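Local coordinates for V-type ATP synthase alpha chain (PDB 4O1S), which is an intein of the Hint type, a compact, mostly beta protein-splicing domain embedded in a V-type ATP synthase subunit precursor, at residues I46-P51 with R68-G73. Numbering follows the deposited sequence.
Sequences IHLKDP and RLLYKG
I46 and L70 form an antiparallel hydrogen-bonded pair, I46 N to L70 O 2.8 Å and L70 N to I46 O 2.9 Å, and H47 with L69 makes the non-hydrogen-bonded pair that follows. The ladder closes at R68 O, which receives two donors: L48 N, at 2.7 Å and nearly straight (173°), and H47 ND1, at 3.2 Å. The imidazole presents its edge to this oxygen, which lies near the ring plane, yet ND1 sits well above the carbonyl plane of R68. The H47 side chain reaches along its strand to this acceptor because chi1 (-176°) sets CG opposite the backbone N, passing obliquely against CD2 of L69. On the face of I46 and L70, the CD1 atoms of these two residues approach to 4.3 Å, and both side chains rest on Y26 of helix 22-31. L48 CD2 packs at 4.0 Å against L70 CG, the two side chains crossing at about a right angle. Beyond the corner at K49 and D50, P51 CB lies 3.8 Å from R68 CG, a further contact between the segments. They pair within the beta hairpin of strands 43-58 and 61-75, the first interrupted at this corner, in the mostly beta intein splicing domain.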
ATOM      1  N   ILE A  46       6.188  -9.877 -11.184  1.00 25.69           N
ATOM      2  CA  ILE A  46       7.456  -9.528 -11.762  1.00 28.57           C
ATOM      3  C   ILE A  46       8.500  -9.679 -10.691  1.00 29.65           C
ATOM      4  O   ILE A  46       8.369  -9.163  -9.572  1.00 30.39           O
ATOM      5  CB  ILE A  46       7.510  -8.095 -12.316  1.00 26.14           C
ATOM      6  CG1 ILE A  46       6.258  -7.746 -13.119  1.00 16.68           C
ATOM      7  CG2 ILE A  46       8.781  -7.906 -13.156  1.00 21.14           C
ATOM      8  CD1 ILE A  46       6.194  -6.256 -13.419  1.00 18.42           C
ATOM      9  N   HIS A  47       9.542 -10.406 -11.042  1.00 20.48           N
ATOM     10  CA  HIS A  47      10.674 -10.517 -10.165  1.00 24.61           C
ATOM     11  C   HIS A  47      11.751  -9.538 -10.655  1.00 24.75           C
ATOM     12  O   HIS A  47      12.199  -9.586 -11.800  1.00 32.22           O
ATOM     13  CB  HIS A  47      11.145 -11.976 -10.114  1.00 35.23           C
ATOM     14  CG  HIS A  47      12.260 -12.220  -9.149  1.00 42.96           C
ATOM     15  ND1 HIS A  47      12.466 -11.434  -8.036  1.00 42.94           N
ATOM     16  CD2 HIS A  47      13.255 -13.142  -9.150  1.00 43.60           C
ATOM     17  CE1 HIS A  47      13.527 -11.875  -7.383  1.00 46.92           C
ATOM     18  NE2 HIS A  47      14.023 -12.909  -8.039  1.00 44.64           N
ATOM     19  N   LEU A  48      12.139  -8.630  -9.782  1.00 18.92           N
ATOM     20  CA  LEU A  48      13.002  -7.531 -10.162  1.00 32.35           C
ATOM     21  C   LEU A  48      14.475  -7.895 -10.041  1.00 37.25           C
ATOM     22  O   LEU A  48      14.941  -8.223  -8.948  1.00 35.30           O
ATOM     23  CB  LEU A  48      12.708  -6.317  -9.261  1.00 31.20           C
ATOM     24  CG  LEU A  48      11.591  -5.346  -9.660  1.00 23.35           C
ATOM     25  CD1 LEU A  48      10.607  -5.949 -10.650  1.00 14.95           C
ATOM     26  CD2 LEU A  48      10.892  -4.902  -8.428  1.00 15.51           C
ATOM     27  N   LYS A  49      15.208  -7.811 -11.151  1.00 39.62           N
ATOM     28  CA  LYS A  49      16.666  -7.937 -11.102  1.00 37.15           C
ATOM     29  C   LYS A  49      17.304  -6.903 -10.133  1.00 41.80           C
ATOM     30  O   LYS A  49      18.077  -7.288  -9.261  1.00 38.26           O
ATOM     31  CB  LYS A  49      17.278  -7.877 -12.504  1.00 28.48           C
ATOM     32  CG  LYS A  49      18.794  -7.811 -12.500  1.00 29.49           C
ATOM     33  CD  LYS A  49      19.423  -9.199 -12.578  1.00 49.58           C
ATOM     34  CE  LYS A  49      19.822  -9.572 -14.015  1.00 63.19           C
ATOM     35  NZ  LYS A  49      19.032 -10.730 -14.590  1.00 68.07           N
ATOM     36  N   ASP A  50      16.963  -5.614 -10.270  1.00 41.53           N
ATOM     37  CA  ASP A  50      17.334  -4.595  -9.275  1.00 34.90           C
ATOM     38  C   ASP A  50      16.148  -4.296  -8.403  1.00 42.79           C
ATOM     39  O   ASP A  50      15.138  -3.768  -8.890  1.00 44.68           O
ATOM     40  CB  ASP A  50      17.694  -3.252  -9.908  1.00 40.27           C
ATOM     41  CG  ASP A  50      18.894  -3.319 -10.796  1.00 62.20           C
ATOM     42  OD1 ASP A  50      19.765  -4.189 -10.578  1.00 67.90           O
ATOM     43  OD2 ASP A  50      18.969  -2.484 -11.721  1.00 74.15           O
ATOM     44  N   PRO A  51      16.275  -4.571  -7.103  1.00 51.95           N
ATOM     45  CA  PRO A  51      15.190  -4.294  -6.154  1.00 49.61           C
ATOM     46  C   PRO A  51      14.773  -2.832  -6.224  1.00 38.77           C
ATOM     47  O   PRO A  51      15.598  -1.941  -6.436  1.00 33.39           O
ATOM     48  CB  PRO A  51      15.835  -4.578  -4.800  1.00 58.75           C
ATOM     49  CG  PRO A  51      17.308  -4.326  -5.035  1.00 63.10           C
ATOM     50  CD  PRO A  51      17.545  -4.866  -6.426  1.00 59.46           C
ATOM     51  N   ARG A  68      11.472  -6.698  -4.173  1.00 35.69           N
ATOM     52  CA  ARG A  68      11.972  -7.576  -5.241  1.00 33.67           C
ATOM     53  C   ARG A  68      10.895  -8.198  -6.117  1.00 35.55           C
ATOM     54  O   ARG A  68      11.183  -8.662  -7.214  1.00 38.61           O
ATOM     55  CB  ARG A  68      12.939  -8.637  -4.682  1.00 35.85           C
ATOM     56  CG  ARG A  68      14.196  -7.972  -4.105  1.00 56.78           C
ATOM     57  CD  ARG A  68      15.391  -8.894  -3.848  1.00 76.31           C
ATOM     58  NE  ARG A  68      15.117  -9.992  -2.916  1.00 94.39           N
ATOM     59  CZ  ARG A  68      15.271  -9.925  -1.593  1.00105.29           C
ATOM     60  NH1 ARG A  68      15.683  -8.799  -1.020  1.00108.41           N
ATOM     61  NH2 ARG A  68      15.004 -10.987  -0.837  1.00106.96           N
ATOM     62  N   LEU A  69       9.655  -8.192  -5.632  1.00 42.00           N
ATOM     63  CA  LEU A  69       8.514  -8.688  -6.400  1.00 38.38           C
ATOM     64  C   LEU A  69       7.423  -7.640  -6.521  1.00 36.10           C
ATOM     65  O   LEU A  69       7.133  -6.928  -5.558  1.00 34.44           O
ATOM     66  CB  LEU A  69       7.900  -9.908  -5.737  1.00 37.20           C
ATOM     67  CG  LEU A  69       8.717 -11.185  -5.711  1.00 44.94           C
ATOM     68  CD1 LEU A  69       7.784 -12.319  -5.423  1.00 45.65           C
ATOM     69  CD2 LEU A  69       9.404 -11.400  -7.027  1.00 47.27           C
ATOM     70  N   LEU A  70       6.814  -7.563  -7.702  1.00 26.57           N
ATOM     71  CA  LEU A  70       5.620  -6.764  -7.888  1.00 24.86           C
ATOM     72  C   LEU A  70       4.545  -7.723  -8.325  1.00 29.22           C
ATOM     73  O   LEU A  70       4.833  -8.728  -8.978  1.00 19.86           O
ATOM     74  CB  LEU A  70       5.800  -5.711  -8.983  1.00 27.34           C
ATOM     75  CG  LEU A  70       6.967  -4.743  -8.848  1.00 31.62           C
ATOM     76  CD1 LEU A  70       6.952  -3.772 -10.007  1.00 34.00           C
ATOM     77  CD2 LEU A  70       6.919  -4.020  -7.519  1.00 29.98           C
ATOM     78  N   TYR A  71       3.309  -7.386  -7.970  1.00 36.30           N
ATOM     79  CA  TYR A  71       2.150  -8.198  -8.277  1.00 37.32           C
ATOM     80  C   TYR A  71       1.069  -7.350  -8.941  1.00 36.57           C
ATOM     81  O   TYR A  71       0.878  -6.163  -8.622  1.00 27.87           O
ATOM     82  CB  TYR A  71       1.625  -8.858  -6.992  1.00 40.84           C
ATOM     83  CG  TYR A  71       0.198  -9.392  -7.071  1.00 53.50           C
ATOM     84  CD1 TYR A  71      -0.077 -10.628  -7.654  1.00 60.00           C
ATOM     85  CD2 TYR A  71      -0.873  -8.670  -6.544  1.00 52.85           C
ATOM     86  CE1 TYR A  71      -1.380 -11.120  -7.718  1.00 59.24           C
ATOM     87  CE2 TYR A  71      -2.180  -9.157  -6.607  1.00 47.90           C
ATOM     88  CZ  TYR A  71      -2.420 -10.377  -7.193  1.00 54.17           C
ATOM     89  OH  TYR A  71      -3.703 -10.861  -7.250  1.00 60.72           O
ATOM     90  N   LYS A  72       0.373  -7.967  -9.890  1.00 36.61           N
ATOM     91  CA  LYS A  72      -0.802  -7.364 -10.490  1.00 27.80           C
ATOM     92  C   LYS A  72      -1.883  -8.414 -10.590  1.00 37.23           C
ATOM     93  O   LYS A  72      -1.657  -9.501 -11.126  1.00 50.17           O
ATOM     94  CB  LYS A  72      -0.477  -6.815 -11.873  1.00 25.07           C
ATOM     95  CG  LYS A  72      -1.689  -6.327 -12.632  1.00 25.96           C
ATOM     96  CD  LYS A  72      -1.338  -5.812 -14.020  1.00 28.41           C
ATOM     97  CE  LYS A  72      -2.515  -5.981 -14.963  1.00 42.29           C
ATOM     98  NZ  LYS A  72      -2.211  -5.318 -16.255  1.00 57.20           N
ATOM     99  N   GLY A  73      -3.062  -8.097 -10.074  1.00 39.00           N
ATOM    100  CA  GLY A  73      -4.171  -9.029 -10.119  1.00 32.69           C
ATOM    101  C   GLY A  73      -5.482  -8.353 -10.456  1.00 32.76           C
ATOM    102  O   GLY A  73      -5.518  -7.291 -11.087  1.00 33.41           O
TER